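Local coordinates for protein 16S rRNA methyltransferase (Streptomyces sp. DSM 40477, PDB 3MQ2) that methylates N1 of adenine 1408 in 16S rRNA, using S-adenosyl-L-methionine as methyl donor, and so confers resistance to aminoglycosides such as kanamycin and apramycin, at residues 42-47 against 191-196. Numbering follows the deposited sequence.
With SAH (S-adenosyl-L-homocysteine), chain C.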
ATOM      1  N   PRO A  42       1.502  -8.376   0.074  1.00  9.81           N
ATOM      2  CA  PRO A  42       2.356  -8.425  -1.120  1.00 10.67           C
ATOM      3  C   PRO A  42       2.900  -9.826  -1.393  1.00 11.71           C
ATOM      4  O   PRO A  42       3.211 -10.155  -2.534  1.00 11.64           O
ATOM      5  CB  PRO A  42       3.499  -7.452  -0.781  1.00  9.37           C
ATOM      6  CG  PRO A  42       3.470  -7.319   0.721  1.00 10.53           C
ATOM      7  CD  PRO A  42       2.004  -7.438   1.092  1.00  7.88           C
ATOM      8  N   TYR A  43       3.007 -10.648  -0.356  1.00 10.17           N
ATOM      9  CA  TYR A  43       3.433 -12.025  -0.554  1.00 11.61           C
ATOM     10  C   TYR A  43       2.394 -12.730  -1.423  1.00 11.91           C
ATOM     11  O   TYR A  43       2.739 -13.412  -2.391  1.00 13.42           O
ATOM     12  CB  TYR A  43       3.601 -12.743   0.785  1.00 11.93           C
ATOM     13  CG  TYR A  43       4.173 -14.132   0.640  1.00 14.00           C
ATOM     14  CD1 TYR A  43       5.544 -14.351   0.709  1.00 15.02           C
ATOM     15  CD2 TYR A  43       3.342 -15.224   0.425  1.00 18.93           C
ATOM     16  CE1 TYR A  43       6.076 -15.623   0.573  1.00 17.59           C
ATOM     17  CE2 TYR A  43       3.868 -16.500   0.279  1.00 19.56           C
ATOM     18  CZ  TYR A  43       5.234 -16.693   0.358  1.00 21.17           C
ATOM     19  OH  TYR A  43       5.762 -17.963   0.219  1.00 22.66           O
ATOM     20  N   LYS A  44       1.119 -12.546  -1.088  1.00 13.21           N
ATOM     21  CA  LYS A  44       0.051 -13.072  -1.939  1.00 13.71           C
ATOM     22  C   LYS A  44       0.112 -12.505  -3.349  1.00 17.05           C
ATOM     23  O   LYS A  44       0.034 -13.249  -4.324  1.00 16.85           O
ATOM     24  CB  LYS A  44      -1.337 -12.814  -1.340  1.00 16.29           C
ATOM     25  CG  LYS A  44      -2.468 -13.081  -2.349  1.00 20.08           C
ATOM     26  CD  LYS A  44      -3.833 -13.118  -1.686  1.00 31.89           C
ATOM     27  CE  LYS A  44      -4.925 -13.567  -2.657  1.00 36.90           C
ATOM     28  NZ  LYS A  44      -6.250 -13.749  -1.977  1.00 42.15           N
ATOM     29  N   VAL A  45       0.261 -11.187  -3.470  1.00 12.32           N
ATOM     30  CA  VAL A  45       0.320 -10.578  -4.790  1.00 12.08           C
ATOM     31  C   VAL A  45       1.456 -11.165  -5.629  1.00 13.92           C
ATOM     32  O   VAL A  45       1.250 -11.528  -6.791  1.00 16.24           O
ATOM     33  CB  VAL A  45       0.414  -9.038  -4.714  1.00 12.16           C
ATOM     34  CG1 VAL A  45       0.555  -8.423  -6.110  1.00 12.61           C
ATOM     35  CG2 VAL A  45      -0.813  -8.478  -4.010  1.00 15.71           C
ATOM     36  N   ALA A  46       2.645 -11.283  -5.038  1.00 13.07           N
ATOM     37  CA  ALA A  46       3.784 -11.832  -5.769  1.00 14.03           C
ATOM     38  C   ALA A  46       3.538 -13.290  -6.159  1.00 16.20           C
ATOM     39  O   ALA A  46       3.845 -13.701  -7.278  1.00 15.87           O
ATOM     40  CB  ALA A  46       5.081 -11.685  -4.958  1.00 12.84           C
ATOM     41  N   ARG A  47       2.973 -14.065  -5.237  1.00 14.61           N
ATOM     42  CA  ARG A  47       2.689 -15.471  -5.490  1.00 18.25           C
ATOM     43  C   ARG A  47       1.760 -15.607  -6.692  1.00 20.50           C
ATOM     44  O   ARG A  47       1.958 -16.467  -7.564  1.00 22.14           O
ATOM     45  CB  ARG A  47       2.030 -16.092  -4.263  1.00 22.87           C
ATOM     46  CG  ARG A  47       1.479 -17.486  -4.496  1.00 38.60           C
ATOM     47  CD  ARG A  47       2.593 -18.504  -4.533  1.00 48.09           C
ATOM     48  NE  ARG A  47       3.221 -18.663  -3.226  1.00 53.16           N
ATOM     49  CZ  ARG A  47       4.309 -19.394  -3.009  1.00 53.64           C
ATOM     50  NH1 ARG A  47       4.894 -20.032  -4.015  1.00 57.08           N
ATOM     51  NH2 ARG A  47       4.813 -19.487  -1.788  1.00 45.71           N
ATOM     52  N   GLY A 191      -9.804 -11.243   1.311  1.00 17.29           N
ATOM     53  CA  GLY A 191      -9.110 -11.642   0.099  1.00 20.13           C
ATOM     54  C   GLY A 191      -7.828 -10.862  -0.131  1.00 22.40           C
ATOM     55  O   GLY A 191      -6.930 -11.320  -0.840  1.00 23.03           O
ATOM     56  N   LEU A 192      -7.743  -9.675   0.456  1.00 19.34           N
ATOM     57  CA  LEU A 192      -6.521  -8.869   0.361  1.00 17.11           C
ATOM     58  C   LEU A 192      -5.368  -9.500   1.128  1.00 21.31           C
ATOM     59  O   LEU A 192      -4.202  -9.169   0.900  1.00 21.21           O
ATOM     60  CB  LEU A 192      -6.768  -7.454   0.886  1.00 17.42           C
ATOM     61  CG  LEU A 192      -7.750  -6.619   0.059  1.00 21.00           C
ATOM     62  CD1 LEU A 192      -8.085  -5.320   0.787  1.00 18.69           C
ATOM     63  CD2 LEU A 192      -7.189  -6.353  -1.320  1.00 24.77           C
ATOM     64  N   GLU A 193      -5.700 -10.394   2.053  1.00 18.70           N
ATOM     65  CA  GLU A 193      -4.707 -11.086   2.869  1.00 20.73           C
ATOM     66  C   GLU A 193      -3.850 -10.155   3.719  1.00 23.77           C
ATOM     67  O   GLU A 193      -2.624 -10.269   3.715  1.00 24.47           O
ATOM     68  CB  GLU A 193      -3.800 -11.949   1.995  1.00 23.57           C
ATOM     69  CG  GLU A 193      -4.503 -13.084   1.294  1.00 39.45           C
ATOM     70  CD  GLU A 193      -4.718 -14.278   2.189  1.00 49.47           C
ATOM     71  OE1 GLU A 193      -4.449 -14.166   3.402  1.00 49.25           O
ATOM     72  OE2 GLU A 193      -5.154 -15.331   1.675  1.00 58.04           O
ATOM     73  N   THR A 194      -4.477  -9.236   4.445  1.00 20.48           N
ATOM     74  CA  THR A 194      -3.728  -8.449   5.415  1.00 23.31           C
ATOM     75  C   THR A 194      -3.979  -8.949   6.842  1.00 21.52           C
ATOM     76  O   THR A 194      -4.962  -9.641   7.105  1.00 32.36           O
ATOM     77  CB  THR A 194      -4.015  -6.929   5.297  1.00 32.80           C
ATOM     78  OG1 THR A 194      -5.010  -6.529   6.245  1.00 17.67           O
ATOM     79  CG2 THR A 194      -4.467  -6.566   3.884  1.00 35.89           C
ATOM     80  N   SER A 195      -3.085  -8.589   7.755  1.00 31.10           N
ATOM     81  CA  SER A 195      -3.204  -8.994   9.150  1.00 30.41           C
ATOM     82  C   SER A 195      -4.460  -8.411   9.786  1.00 28.66           C
ATOM     83  O   SER A 195      -4.865  -8.821  10.878  1.00 29.77           O
ATOM     84  CB  SER A 195      -1.974  -8.546   9.946  1.00 32.46           C
ATOM     85  OG  SER A 195      -1.903  -7.130  10.043  1.00 30.97           O
ATOM     86  N   TRP A 196      -5.077  -7.453   9.107  1.00 16.82           N
ATOM     87  CA  TRP A 196      -6.203  -6.743   9.696  1.00 15.24           C
ATOM     88  C   TRP A 196      -7.463  -7.590   9.707  1.00 12.77           C
ATOM     89  O   TRP A 196      -8.392  -7.302  10.455  1.00 14.59           O
ATOM     90  CB  TRP A 196      -6.441  -5.405   8.992  1.00 16.72           C
ATOM     91  CG  TRP A 196      -5.339  -4.430   9.254  1.00 28.17           C
ATOM     92  CD1 TRP A 196      -4.162  -4.326   8.574  1.00 31.76           C
ATOM     93  CD2 TRP A 196      -5.297  -3.434  10.286  1.00 27.33           C
ATOM     94  NE1 TRP A 196      -3.390  -3.324   9.115  1.00 33.49           N
ATOM     95  CE2 TRP A 196      -4.065  -2.759  10.165  1.00 28.26           C
ATOM     96  CE3 TRP A 196      -6.184  -3.042  11.293  1.00 23.49           C
ATOM     97  CZ2 TRP A 196      -3.694  -1.716  11.018  1.00 24.61           C
ATOM     98  CZ3 TRP A 196      -5.815  -2.005  12.139  1.00 20.67           C
ATOM     99  CH2 TRP A 196      -4.580  -1.356  11.996  1.00 23.25           C
TER
HETATM  100  N   SAH C 216      -1.204  -2.721   5.011  0.62  5.86           N
HETATM  101  CA  SAH C 216      -0.859  -3.630   6.091  0.62 13.22           C
HETATM  102  CB  SAH C 216      -0.535  -2.866   7.373  0.62  9.82           C
HETATM  103  CG  SAH C 216      -1.512  -1.742   7.699  0.62 13.11           C
HETATM  104  SD  SAH C 216      -1.291  -1.140   9.392  0.62 17.41           S
HETATM  105  C   SAH C 216      -2.010  -4.588   6.324  0.62 21.89           C
HETATM  106  O   SAH C 216      -1.907  -5.523   7.118  0.62 22.72           O
HETATM  107  OXT SAH C 216      -3.069  -4.427   5.717  0.62 14.06           O
HETATM  108  C5' SAH C 216      -0.614   0.384   8.685  0.62 13.49           C
HETATM  109  C4' SAH C 216       0.887   0.278   8.440  0.62  9.21           C
HETATM  110  O4' SAH C 216       1.344   1.486   7.869  0.62 13.42           O
HETATM  111  C3' SAH C 216       1.694   0.081   9.725  0.62 12.13           C
HETATM  112  O3' SAH C 216       2.554  -1.020   9.564  0.62 13.20           O
HETATM  113  C2' SAH C 216       2.548   1.320   9.883  0.62 12.97           C
HETATM  114  O2' SAH C 216       3.851   0.993  10.333  0.62 14.44           O
HETATM  115  C1' SAH C 216       2.574   1.853   8.465  0.62 10.71           C
HETATM  116  N9  SAH C 216       2.735   3.309   8.367  0.62 15.81           N
HETATM  117  C8  SAH C 216       2.028   4.304   8.991  0.62 11.25           C
HETATM  118  N7  SAH C 216       2.528   5.500   8.573  0.62 16.73           N
HETATM  119  C5  SAH C 216       3.533   5.257   7.691  0.62 12.80           C
HETATM  120  C6  SAH C 216       4.377   6.083   6.965  0.62 12.30           C
HETATM  121  N6  SAH C 216       4.283   7.407   7.061  0.62 11.46           N
HETATM  122  N1  SAH C 216       5.311   5.514   6.131  0.62 13.59           N
HETATM  123  C2  SAH C 216       5.418   4.144   6.014  0.62 14.33           C
HETATM  124  N3  SAH C 216       4.588   3.321   6.741  0.62 11.22           N
HETATM  125  C4  SAH C 216       3.662   3.884   7.553  0.62 13.81           C
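A small polar surface contact, carried by Lys44 against Gly191 and Glu193, joins helix 40-48 of the Rossmann-like methyltransferase fold to the loop between helices 186-191 and 196-200. Lys44 runs out from its helix fully extended, CG turned away from the main-chain N (chi1 168°), and its NZ donates a hydrogen bond to Gly191 O (2.8 Å). The ammonium group lies in the carbonyl plane, on a lone pair, with a C=O...N angle of 138°. The side chain of Glu193, whose positive phi ends the helical course of the chain, crosses that of Lys44 at about a right angle. Its carboxylate remains beyond salt-bridge distance, Glu193 OE2 being 4.1 Å from Lys44 NZ. Nearby, Leu192 O bonds to His41 ND1, a second tie between the loop and the same helix.

Past Glu193 the loop enters the cofactor pocket. Thr194 OG1 accepts from Trp196 N (3.0 Å), capping the turn into the next helix. Ser195 N makes a weak bond to SAH O, in the carboxylate of S-adenosyl-L-homocysteine (3.3 Å). Across this contact the ammonium group is held by a neutral carbonyl rather than by a salt bridge, while the glutamate probably contributes longer-range electrostatic attraction.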